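Long-range contact in sensor protein (Rhodopseudomonas palustris, PDB 2OOL), which senses light as a bacteriophytochrome through a bound biliverdin, held in the chromophore-binding part crystallised here, and probably passes the signal on through a histidine kinase: residues 106-120 and 128-140. Residues are numbered along the deposited sequence; the frame is centred on the assembly and turned at random.
Sequences RLDVVTPDGERAFNG and IVILELEPRDESR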
# COMPACT_ATOMS: atom_id res chain seq x y z
N ARG A 106 12.46 1.94 13.88
CA ARG A 106 13.70 2.65 13.58
C ARG A 106 14.57 2.62 14.80
O ARG A 106 14.13 2.99 15.86
CB ARG A 106 13.47 4.09 13.14
CG ARG A 106 14.81 4.84 12.76
CD ARG A 106 14.90 6.25 13.31
NE ARG A 106 16.12 6.85 12.77
CZ ARG A 106 16.16 7.91 11.96
NH1 ARG A 106 15.07 8.62 11.58
NH2 ARG A 106 17.36 8.25 11.52
N LEU A 107 15.80 2.17 14.64
CA LEU A 107 16.78 2.17 15.70
C LEU A 107 18.06 2.82 15.19
O LEU A 107 18.54 2.52 14.07
CB LEU A 107 17.06 0.75 16.15
CG LEU A 107 15.89 -0.03 16.82
CD1 LEU A 107 16.27 -1.39 17.18
CD2 LEU A 107 15.37 0.68 18.05
N ASP A 108 18.60 3.73 16.01
CA ASP A 108 19.85 4.42 15.79
C ASP A 108 20.87 3.88 16.79
O ASP A 108 20.64 3.97 18.00
CB ASP A 108 19.65 5.94 15.97
CG ASP A 108 18.76 6.57 14.85
OD1 ASP A 108 18.72 6.03 13.75
OD2 ASP A 108 18.07 7.59 15.05
N VAL A 109 21.96 3.32 16.27
CA VAL A 109 23.06 2.75 17.04
C VAL A 109 24.17 3.80 17.15
O VAL A 109 24.51 4.43 16.14
CB VAL A 109 23.63 1.51 16.31
CG1 VAL A 109 24.84 0.91 16.99
CG2 VAL A 109 22.53 0.47 16.10
N VAL A 110 24.70 4.02 18.36
CA VAL A 110 25.80 4.95 18.60
C VAL A 110 27.11 4.17 18.48
O VAL A 110 27.34 3.25 19.25
CB VAL A 110 25.62 5.65 19.94
CG1 VAL A 110 26.72 6.68 20.17
CG2 VAL A 110 24.23 6.31 20.00
N THR A 111 27.89 4.44 17.44
CA THR A 111 29.12 3.72 17.13
C THR A 111 30.29 4.69 17.29
O THR A 111 30.09 5.92 17.30
CB THR A 111 29.15 3.09 15.66
OG1 THR A 111 29.47 4.07 14.68
CG2 THR A 111 27.84 2.40 15.25
N PRO A 112 31.52 4.17 17.37
CA PRO A 112 32.64 5.10 17.54
C PRO A 112 32.84 6.00 16.32
O PRO A 112 33.42 7.07 16.43
CB PRO A 112 33.86 4.17 17.72
CG PRO A 112 33.29 2.81 18.02
CD PRO A 112 31.98 2.78 17.28
N ASP A 113 32.35 5.55 15.16
CA ASP A 113 32.45 6.27 13.89
C ASP A 113 31.11 6.95 13.51
O ASP A 113 30.77 7.01 12.34
CB ASP A 113 32.86 5.28 12.76
CG ASP A 113 33.89 4.20 13.22
OD1 ASP A 113 34.97 4.57 13.79
OD2 ASP A 113 33.61 2.98 13.00
N GLY A 114 30.37 7.45 14.51
CA GLY A 114 29.07 8.09 14.29
C GLY A 114 27.82 7.23 14.53
O GLY A 114 27.91 6.03 14.79
N GLU A 115 26.66 7.87 14.41
CA GLU A 115 25.34 7.28 14.62
C GLU A 115 24.79 6.71 13.32
O GLU A 115 24.68 7.42 12.32
CB GLU A 115 24.42 8.36 15.20
CG GLU A 115 22.99 7.98 15.45
CD GLU A 115 22.18 9.14 16.03
OE1 GLU A 115 22.77 10.00 16.70
OE2 GLU A 115 20.94 9.22 15.82
N ARG A 116 24.43 5.43 13.36
CA ARG A 116 23.91 4.66 12.24
C ARG A 116 22.48 4.26 12.44
O ARG A 116 22.13 3.68 13.48
CB ARG A 116 24.69 3.36 12.09
CG ARG A 116 26.14 3.53 11.71
CD ARG A 116 26.29 3.47 10.20
NE ARG A 116 25.82 2.20 9.64
CZ ARG A 116 26.54 1.08 9.59
NH1 ARG A 116 27.79 1.04 10.07
NH2 ARG A 116 26.01 -0.02 9.03
N ALA A 117 21.68 4.44 11.38
CA ALA A 117 20.25 4.20 11.37
C ALA A 117 19.89 2.86 10.64
O ALA A 117 20.39 2.55 9.54
CB ALA A 117 19.49 5.42 10.67
N PHE A 118 18.99 2.12 11.27
CA PHE A 118 18.59 0.78 10.89
C PHE A 118 17.10 0.56 11.03
O PHE A 118 16.41 1.28 11.71
CB PHE A 118 19.23 -0.27 11.79
CG PHE A 118 20.73 -0.33 11.71
CD1 PHE A 118 21.36 -1.05 10.70
CD2 PHE A 118 21.51 0.27 12.68
CE1 PHE A 118 22.73 -1.10 10.60
CE2 PHE A 118 22.88 0.21 12.62
CZ PHE A 118 23.51 -0.47 11.59
N ASN A 119 16.62 -0.48 10.34
CA ASN A 119 15.31 -1.05 10.53
C ASN A 119 15.52 -2.14 11.54
O ASN A 119 16.26 -3.10 11.27
CB ASN A 119 14.76 -1.72 9.24
CG ASN A 119 13.86 -0.84 8.43
OD1 ASN A 119 13.43 -1.26 7.33
ND2 ASN A 119 13.52 0.32 8.94
N GLY A 120 14.83 -2.03 12.67
CA GLY A 120 14.89 -3.05 13.71
C GLY A 120 13.75 -4.05 13.58
O GLY A 120 12.55 -3.66 13.56
N ILE A 128 12.94 -16.55 24.03
CA ILE A 128 13.91 -15.46 23.87
C ILE A 128 13.49 -14.43 22.84
O ILE A 128 12.61 -14.67 22.05
CB ILE A 128 15.35 -15.98 23.51
CG1 ILE A 128 15.33 -16.79 22.21
CG2 ILE A 128 15.94 -16.81 24.68
CD1 ILE A 128 16.65 -16.90 21.55
N VAL A 129 14.20 -13.30 22.81
CA VAL A 129 13.90 -12.20 21.91
C VAL A 129 15.09 -11.98 21.04
O VAL A 129 16.19 -11.87 21.55
CB VAL A 129 13.65 -10.90 22.71
CG1 VAL A 129 13.37 -9.73 21.78
CG2 VAL A 129 12.49 -11.11 23.72
N ILE A 130 14.87 -11.92 19.73
CA ILE A 130 15.91 -11.76 18.75
C ILE A 130 15.61 -10.41 18.09
O ILE A 130 14.49 -10.17 17.67
CB ILE A 130 15.89 -12.90 17.72
CG1 ILE A 130 16.31 -14.24 18.34
CG2 ILE A 130 16.76 -12.56 16.48
CD1 ILE A 130 16.35 -15.46 17.40
N LEU A 131 16.61 -9.53 18.08
CA LEU A 131 16.52 -8.26 17.36
C LEU A 131 17.45 -8.30 16.16
O LEU A 131 18.61 -8.66 16.29
CB LEU A 131 16.90 -7.11 18.28
CG LEU A 131 17.06 -5.71 17.61
CD1 LEU A 131 15.71 -5.17 17.10
CD2 LEU A 131 17.67 -4.72 18.54
N GLU A 132 16.96 -7.93 15.00
CA GLU A 132 17.80 -7.91 13.84
C GLU A 132 17.79 -6.51 13.22
O GLU A 132 16.75 -5.89 13.18
CB GLU A 132 17.31 -8.96 12.84
CG GLU A 132 17.47 -10.40 13.33
CD GLU A 132 16.88 -11.41 12.37
OE1 GLU A 132 15.64 -11.54 12.36
OE2 GLU A 132 17.64 -12.07 11.65
N LEU A 133 18.95 -6.05 12.78
CA LEU A 133 19.14 -4.69 12.26
C LEU A 133 19.42 -4.78 10.80
O LEU A 133 20.42 -5.37 10.40
CB LEU A 133 20.35 -4.04 12.96
CG LEU A 133 20.27 -3.79 14.45
CD1 LEU A 133 21.44 -2.92 14.89
CD2 LEU A 133 18.95 -3.17 14.81
N GLU A 134 18.50 -4.27 9.99
CA GLU A 134 18.61 -4.27 8.51
C GLU A 134 18.79 -2.84 8.03
O GLU A 134 18.40 -1.94 8.71
CB GLU A 134 17.30 -4.78 7.85
CG GLU A 134 17.12 -6.29 7.81
CD GLU A 134 15.95 -6.76 6.92
OE1 GLU A 134 15.16 -5.90 6.40
OE2 GLU A 134 15.80 -8.00 6.81
N PRO A 135 19.25 -2.66 6.77
CA PRO A 135 19.20 -1.32 6.19
C PRO A 135 17.78 -0.82 6.03
O PRO A 135 16.84 -1.61 5.86
CB PRO A 135 19.85 -1.49 4.81
CG PRO A 135 20.47 -2.85 4.80
CD PRO A 135 19.78 -3.67 5.85
N ARG A 136 17.60 0.48 6.09
CA ARG A 136 16.28 1.06 6.02
C ARG A 136 15.71 1.16 4.60
O ARG A 136 16.44 1.12 3.62
CB ARG A 136 16.30 2.47 6.62
CG ARG A 136 16.80 2.53 8.05
CD ARG A 136 16.36 3.79 8.78
NE ARG A 136 14.91 3.92 8.77
CZ ARG A 136 14.24 4.98 9.23
NH1 ARG A 136 14.89 6.02 9.79
NH2 ARG A 136 12.91 5.00 9.17
N ASP A 137 14.41 1.34 4.54
CA ASP A 137 13.74 1.58 3.30
C ASP A 137 14.20 2.91 2.70
O ASP A 137 14.26 3.92 3.41
CB ASP A 137 12.22 1.60 3.50
CG ASP A 137 11.47 1.70 2.18
OD1 ASP A 137 11.29 0.67 1.50
OD2 ASP A 137 11.06 2.83 1.85
N GLU A 138 14.53 2.89 1.41
CA GLU A 138 15.12 4.07 0.73
C GLU A 138 14.26 4.75 -0.34
O GLU A 138 14.80 5.48 -1.17
CB GLU A 138 16.45 3.66 0.05
CG GLU A 138 17.73 3.91 0.87
CD GLU A 138 19.00 3.48 0.10
OE1 GLU A 138 19.51 4.28 -0.74
OE2 GLU A 138 19.48 2.33 0.35
N SER A 139 12.95 4.57 -0.39
CA SER A 139 12.25 5.09 -1.60
C SER A 139 11.94 6.60 -1.60
O SER A 139 11.46 7.18 -0.62
CB SER A 139 10.99 4.29 -1.98
OG SER A 139 10.43 4.81 -3.20
N ARG A 140 12.19 7.23 -2.74
CA ARG A 140 11.74 8.59 -2.93
C ARG A 140 10.32 8.58 -3.54
O ARG A 140 9.85 9.65 -3.97
CB ARG A 140 12.73 9.37 -3.82
CG ARG A 140 14.25 9.07 -3.61
CD ARG A 140 15.09 9.85 -4.68
NE ARG A 140 16.51 9.44 -4.80
CZ ARG A 140 17.36 9.96 -5.70
NH1 ARG A 140 16.93 10.88 -6.56
NH2 ARG A 140 18.63 9.55 -5.75
O HOH W 1 19.80 2.24 6.92
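N119 N donates to E134 O at 2.8 Å, in a nearly straight bond. E134 N returns a bond to N119 O, also 2.8 Å. The two close an antiparallel pair at the open end of the β-hairpin 114-125/128-134, in the sheet of the PAS domain. Strand 105-111 flanks this hairpin.

On the face that carries L133, apolar side chains pack. L133 CD1 lies over the F118 ring, 4.2 Å from its centroid, a CH-π contact. The same methyl meets V109 CG2. L107 CD1 and L131 CD1 meet tip to tip at 3.8 Å. L131 CG is anti to its backbone N (chi1 172°), which brings CD1 to L107. E134 O sits at the edge of the F118 ring. On the opposite face, with N119, the E134 carboxylate forms a salt bridge with R311 of helix 308-332.

Beyond the strand, R136 CG and CD lie along the F118 backbone. The bend at chi3 (57°) turns the guanidinium back to R106, whose CG lies over one face. R136 NH1 stands over a face of the R106 guanidinium, the planes 64° apart. This is a like-charge contact, R106 NH1 to R136 NH1 3.2 Å. R106 NE forms a salt bridge with D108 OD1 (2.9 Å), which probably offsets it in part. An alanine in place of R136 is likely to uncover the F118 backbone and leave R106 CG without its flat neighbour. A water joins the segments, donating to A117 O (2.7 Å) and accepting from R136 N (2.9 Å).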